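Local coordinates for protein AgaA (Rhizobium radiobacter, PDB 6HLX) that binds the opine agropinic acid as a periplasmic solute-binding protein and probably delivers it to an ABC transporter for import, at residues Thr76-Leu90 with Leu102-Val116. Residues are numbered along the deposited sequence; the frame is centred on the assembly and turned at random.
Sequences TVTSADVKASLERIL and LSSISKIETPDEKTV. With EDO (1,2-ethanediol), chain B; EDO (1,2-ethanediol), chain C.
S79, in the first turn of helix 79-90, grips the D112-T115 beta turn twice: its backbone N donates to E113 O (2.8 Å), and OG to D112 O (2.7 Å). Chi1 of 56° sets OG between its own N and carbonyl carbon, aimed at D112 O; CB packs against T115 O and V116 CG2. T115 N reaches D112 O from the opposite face, while D112 OD1 closes an Asx turn onto K114 N. From this tight end the helix runs antiparallel to edge strand 105-110, packing against the end of the five-stranded antiparallel sheet formed by strands 105-110 and 115-120. V82 CB rests on V116 CG2 (3.7 Å); farther along, I108 CD1 touches both L86 CB (3.8 Å) and L90 CD1 (3.9 Å), and I89 CG2 meets L102 CD2. L118 and L131 extend this apolar layer around L86. The outer flank is looser and wetter: the extended K83 chain crosses I108 CG2 and brings NZ to I108 O (3.1 Å), with a water linking NZ to T110 OG1. One ethanediol donates to E87 OE1 and another accepts from T110 N; both probably come from the crystallisation liquor. Directional bonds thus fix the helix start against the turn; beyond it mostly apolar contact seats the helix, with K83 adding one polar bond on the solvent side.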
loop_
_atom_site.group_PDB
_atom_site.type_symbol
_atom_site.label_atom_id
_atom_site.label_comp_id
_atom_site.label_asym_id
_atom_site.label_seq_id
_atom_site.Cartn_x
_atom_site.Cartn_y
_atom_site.Cartn_z
ATOM N N THR A 76 26.698 -13.438 3.851
ATOM C CA THR A 76 26.551 -12.358 4.832
ATOM C C THR A 76 25.947 -11.119 4.197
ATOM O O THR A 76 26.257 -10.796 3.049
ATOM C CB THR A 76 27.916 -12.061 5.469
ATOM O OG1 THR A 76 28.356 -13.253 6.117
ATOM C CG2 THR A 76 27.867 -10.926 6.504
ATOM N N VAL A 77 25.086 -10.431 4.938
ATOM C CA VAL A 77 24.484 -9.175 4.452
ATOM C C VAL A 77 25.563 -8.100 4.514
ATOM O O VAL A 77 26.142 -7.873 5.580
ATOM C CB VAL A 77 23.238 -8.760 5.271
ATOM C CG1 VAL A 77 22.694 -7.405 4.787
ATOM C CG2 VAL A 77 22.152 -9.829 5.189
ATOM N N THR A 78 25.852 -7.449 3.374
ATOM C CA THR A 78 26.909 -6.433 3.343
ATOM C C THR A 78 26.399 -5.148 2.699
ATOM O O THR A 78 25.335 -5.132 2.049
ATOM C CB THR A 78 28.152 -6.939 2.572
ATOM O OG1 THR A 78 27.859 -6.951 1.178
ATOM C CG2 THR A 78 28.644 -8.325 3.045
ATOM N N SER A 79 27.212 -4.087 2.806
ATOM C CA SER A 79 26.892 -2.790 2.228
ATOM C C SER A 79 26.763 -2.826 0.707
ATOM O O SER A 79 25.939 -2.080 0.152
ATOM C CB SER A 79 27.904 -1.743 2.664
ATOM O OG SER A 79 29.214 -2.149 2.327
ATOM N N ALA A 80 27.508 -3.729 0.038
ATOM C CA ALA A 80 27.382 -3.870 -1.423
ATOM C C ALA A 80 25.985 -4.392 -1.811
ATOM O O ALA A 80 25.468 -4.029 -2.877
ATOM C CB ALA A 80 28.454 -4.799 -1.954
ATOM N N ASP A 81 25.375 -5.239 -0.951
ATOM C CA ASP A 81 24.020 -5.774 -1.183
ATOM C C ASP A 81 22.992 -4.647 -1.037
ATOM O O ASP A 81 22.060 -4.549 -1.830
ATOM C CB ASP A 81 23.713 -6.941 -0.222
ATOM C CG ASP A 81 24.772 -8.021 -0.320
ATOM O OD1 ASP A 81 25.086 -8.446 -1.467
ATOM O OD2 ASP A 81 25.320 -8.415 0.739
ATOM N N VAL A 82 23.160 -3.799 -0.016
ATOM C CA VAL A 82 22.276 -2.651 0.184
ATOM C C VAL A 82 22.390 -1.715 -1.022
ATOM O O VAL A 82 21.368 -1.320 -1.588
ATOM C CB VAL A 82 22.580 -1.911 1.502
ATOM C CG1 VAL A 82 21.715 -0.642 1.636
ATOM C CG2 VAL A 82 22.392 -2.844 2.702
ATOM N N LYS A 83 23.630 -1.418 -1.467
ATOM C CA LYS A 83 23.811 -0.512 -2.604
ATOM C C LYS A 83 23.164 -1.066 -3.890
ATOM O O LYS A 83 22.436 -0.336 -4.570
ATOM C CB LYS A 83 25.306 -0.218 -2.820
ATOM C CG LYS A 83 25.589 0.757 -3.959
ATOM C CD LYS A 83 27.011 1.312 -3.896
ATOM C CE LYS A 83 27.269 2.256 -5.052
ATOM N NZ LYS A 83 28.610 2.880 -4.940
ATOM N N ALA A 84 23.390 -2.358 -4.204
ATOM C CA ALA A 84 22.797 -2.978 -5.404
ATOM C C ALA A 84 21.257 -2.956 -5.343
ATOM O O ALA A 84 20.597 -2.685 -6.359
ATOM C CB ALA A 84 23.299 -4.416 -5.555
ATOM N N SER A 85 20.688 -3.208 -4.140
ATOM C CA SER A 85 19.237 -3.236 -3.936
ATOM C C SER A 85 18.655 -1.841 -4.168
ATOM O O SER A 85 17.653 -1.713 -4.879
ATOM C CB SER A 85 18.898 -3.761 -2.548
ATOM O OG SER A 85 19.295 -5.128 -2.473
ATOM N N LEU A 86 19.305 -0.800 -3.603
ATOM C CA LEU A 86 18.869 0.586 -3.786
ATOM C C LEU A 86 19.024 1.039 -5.223
ATOM O O LEU A 86 18.129 1.694 -5.751
ATOM C CB LEU A 86 19.600 1.533 -2.820
ATOM C CG LEU A 86 19.291 1.330 -1.326
ATOM C CD1 LEU A 86 20.157 2.244 -0.462
ATOM C CD2 LEU A 86 17.797 1.539 -1.010
ATOM N N GLU A 87 20.135 0.665 -5.881
ATOM C CA GLU A 87 20.348 1.027 -7.292
ATOM C C GLU A 87 19.262 0.478 -8.215
ATOM O O GLU A 87 18.884 1.157 -9.183
ATOM C CB GLU A 87 21.738 0.638 -7.751
ATOM C CG GLU A 87 22.744 1.678 -7.295
ATOM C CD GLU A 87 24.191 1.362 -7.610
ATOM O OE1 GLU A 87 25.023 2.291 -7.508
ATOM O OE2 GLU A 87 24.498 0.195 -7.948
ATOM N N ARG A 88 18.713 -0.711 -7.890
ATOM C CA ARG A 88 17.611 -1.295 -8.679
ATOM C C ARG A 88 16.341 -0.448 -8.544
ATOM O O ARG A 88 15.594 -0.277 -9.511
ATOM C CB ARG A 88 17.359 -2.755 -8.263
ATOM C CG ARG A 88 16.402 -3.449 -9.199
ATOM C CD ARG A 88 16.524 -4.952 -9.248
ATOM N NE ARG A 88 15.557 -5.425 -10.228
ATOM C CZ ARG A 88 14.426 -6.057 -9.937
ATOM N NH1 ARG A 88 14.151 -6.404 -8.680
ATOM N NH2 ARG A 88 13.576 -6.380 -10.903
ATOM N N ILE A 89 16.107 0.109 -7.357
ATOM C CA ILE A 89 14.937 0.968 -7.128
ATOM C C ILE A 89 15.095 2.280 -7.904
ATOM O O ILE A 89 14.148 2.771 -8.533
ATOM C CB ILE A 89 14.748 1.243 -5.612
ATOM C CG1 ILE A 89 14.442 -0.096 -4.862
ATOM C CG2 ILE A 89 13.610 2.292 -5.397
ATOM C CD1 ILE A 89 14.643 -0.018 -3.278
ATOM N N LEU A 90 16.306 2.838 -7.859
ATOM C CA LEU A 90 16.619 4.130 -8.478
ATOM C C LEU A 90 16.701 4.123 -9.997
ATOM O O LEU A 90 16.669 5.190 -10.614
ATOM C CB LEU A 90 17.937 4.671 -7.891
ATOM C CG LEU A 90 17.941 4.933 -6.372
ATOM C CD1 LEU A 90 19.379 5.213 -5.862
ATOM C CD2 LEU A 90 16.986 6.055 -5.991
ATOM N N LEU A 102 12.139 7.469 -3.640
ATOM C CA LEU A 102 13.521 7.233 -3.217
ATOM C C LEU A 102 14.518 7.985 -4.112
ATOM O O LEU A 102 15.706 7.997 -3.784
ATOM C CB LEU A 102 13.844 5.722 -3.217
ATOM C CG LEU A 102 13.379 4.942 -1.988
ATOM C CD1 LEU A 102 11.894 4.607 -2.076
ATOM C CD2 LEU A 102 14.151 3.645 -1.868
ATOM N N SER A 103 14.035 8.653 -5.216
ATOM C CA SER A 103 14.882 9.287 -6.245
ATOM C C SER A 103 15.793 10.421 -5.755
ATOM O O SER A 103 16.742 10.775 -6.464
ATOM C CB SER A 103 14.051 9.781 -7.437
ATOM O OG SER A 103 13.218 10.858 -7.039
ATOM N N SER A 104 15.550 10.954 -4.548
ATOM C CA SER A 104 16.426 11.987 -3.981
ATOM C C SER A 104 17.782 11.405 -3.552
ATOM O O SER A 104 18.696 12.175 -3.308
ATOM C CB SER A 104 15.750 12.704 -2.824
ATOM O OG SER A 104 15.338 11.769 -1.845
ATOM N N ILE A 105 17.923 10.071 -3.475
ATOM C CA ILE A 105 19.222 9.465 -3.145
ATOM C C ILE A 105 20.165 9.780 -4.324
ATOM O O ILE A 105 19.911 9.316 -5.437
ATOM C CB ILE A 105 19.128 7.938 -2.887
ATOM C CG1 ILE A 105 18.286 7.638 -1.619
ATOM C CG2 ILE A 105 20.540 7.346 -2.797
ATOM C CD1 ILE A 105 17.820 6.111 -1.482
ATOM N N SER A 106 21.217 10.585 -4.090
ATOM C CA SER A 106 22.138 10.947 -5.177
ATOM C C SER A 106 23.497 10.264 -5.083
ATOM O O SER A 106 24.215 10.194 -6.081
ATOM C CB SER A 106 22.290 12.467 -5.300
ATOM O OG SER A 106 22.698 13.054 -4.076
ATOM N N LYS A 107 23.877 9.804 -3.892
ATOM C CA LYS A 107 25.158 9.125 -3.694
ATOM C C LYS A 107 24.982 8.000 -2.687
ATOM O O LYS A 107 24.298 8.193 -1.677
ATOM C CB LYS A 107 26.201 10.147 -3.191
ATOM C CG LYS A 107 27.619 9.587 -3.061
ATOM C CD LYS A 107 28.666 10.696 -2.995
ATOM C CE LYS A 107 28.818 11.282 -1.612
ATOM N NZ LYS A 107 29.940 12.261 -1.542
ATOM N N ILE A 108 25.568 6.821 -2.973
ATOM C CA ILE A 108 25.540 5.686 -2.055
ATOM C C ILE A 108 26.998 5.278 -1.853
ATOM O O ILE A 108 27.663 4.859 -2.808
ATOM C CB ILE A 108 24.697 4.482 -2.556
ATOM C CG1 ILE A 108 23.240 4.892 -2.892
ATOM C CG2 ILE A 108 24.731 3.346 -1.493
ATOM C CD1 ILE A 108 22.442 3.859 -3.791
ATOM N N GLU A 109 27.483 5.397 -0.621
ATOM C CA GLU A 109 28.876 5.054 -0.302
ATOM C C GLU A 109 28.902 3.811 0.567
ATOM O O GLU A 109 27.993 3.596 1.381
ATOM C CB GLU A 109 29.576 6.209 0.401
ATOM C CG GLU A 109 29.713 7.451 -0.456
ATOM C CD GLU A 109 30.303 8.614 0.308
ATOM O OE1 GLU A 109 29.588 9.193 1.160
ATOM O OE2 GLU A 109 31.486 8.942 0.058
ATOM N N THR A 110 29.929 2.979 0.378
ATOM C CA THR A 110 30.106 1.732 1.142
ATOM C C THR A 110 31.553 1.750 1.705
ATOM O O THR A 110 32.397 1.028 1.175
ATOM C CB THR A 110 29.791 0.514 0.224
ATOM O OG1 THR A 110 30.673 0.576 -0.897
ATOM C CG2 THR A 110 28.336 0.516 -0.289
ATOM N N PRO A 111 31.859 2.591 2.739
ATOM C CA PRO A 111 33.260 2.692 3.243
ATOM C C PRO A 111 33.838 1.400 3.797
ATOM O O PRO A 111 35.053 1.197 3.776
ATOM C CB PRO A 111 33.204 3.800 4.302
ATOM C CG PRO A 111 31.776 3.892 4.693
ATOM C CD PRO A 111 30.959 3.504 3.476
ATOM N N ASP A 112 32.962 0.529 4.291
ATOM C CA ASP A 112 33.320 -0.818 4.722
ATOM C C ASP A 112 32.144 -1.755 4.504
ATOM O O ASP A 112 31.045 -1.299 4.155
ATOM C CB ASP A 112 33.915 -0.869 6.149
ATOM C CG ASP A 112 32.997 -0.446 7.266
ATOM O OD1 ASP A 112 31.818 -0.847 7.248
ATOM O OD2 ASP A 112 33.473 0.241 8.195
ATOM N N GLU A 113 32.363 -3.059 4.693
ATOM C CA GLU A 113 31.315 -4.063 4.466
ATOM C C GLU A 113 30.075 -3.877 5.345
ATOM O O GLU A 113 29.006 -4.392 4.993
ATOM C CB GLU A 113 31.878 -5.486 4.670
ATOM C CG GLU A 113 32.709 -5.981 3.502
ATOM C CD GLU A 113 32.764 -7.490 3.324
ATOM O OE1 GLU A 113 32.554 -8.229 4.316
ATOM O OE2 GLU A 113 33.018 -7.934 2.181
ATOM N N LYS A 114 30.218 -3.178 6.498
ATOM C CA LYS A 114 29.102 -3.011 7.430
ATOM C C LYS A 114 28.583 -1.585 7.548
ATOM O O LYS A 114 27.837 -1.288 8.488
ATOM C CB LYS A 114 29.480 -3.563 8.817
ATOM C CG LYS A 114 29.778 -5.079 8.840
ATOM C CD LYS A 114 28.717 -5.918 8.114
ATOM C CE LYS A 114 29.130 -7.362 7.929
ATOM N NZ LYS A 114 28.893 -8.146 9.163
ATOM N N THR A 115 28.896 -0.726 6.575
ATOM C CA THR A 115 28.434 0.660 6.615
ATOM C C THR A 115 27.958 1.120 5.252
ATOM O O THR A 115 28.665 0.931 4.267
ATOM C CB THR A 115 29.567 1.597 7.108
ATOM O OG1 THR A 115 30.174 1.064 8.295
ATOM C CG2 THR A 115 29.097 3.039 7.339
ATOM N N VAL A 116 26.770 1.733 5.216
ATOM C CA VAL A 116 26.177 2.334 4.018
ATOM C C VAL A 116 25.906 3.795 4.351
ATOM O O VAL A 116 25.287 4.081 5.372
ATOM C CB VAL A 116 24.842 1.669 3.596
ATOM C CG1 VAL A 116 24.301 2.286 2.296
ATOM C CG2 VAL A 116 24.991 0.179 3.460
HETATM C C1 EDO B . 32.967 3.963 -0.776
HETATM O O1 EDO B . 31.963 4.012 -1.772
HETATM C C2 EDO B . 33.250 5.387 -0.250
HETATM O O2 EDO B . 33.729 5.311 1.088
HETATM C C1 EDO C . 23.747 5.989 -7.134
HETATM O O1 EDO C . 24.742 5.030 -6.794
HETATM C C2 EDO C . 22.875 5.443 -8.296
HETATM O O2 EDO C . 21.849 6.377 -8.610
HETATM O O HOH W 1 26.033 -8.492 8.299
HETATM O O HOH W 2 30.560 1.486 -3.478
#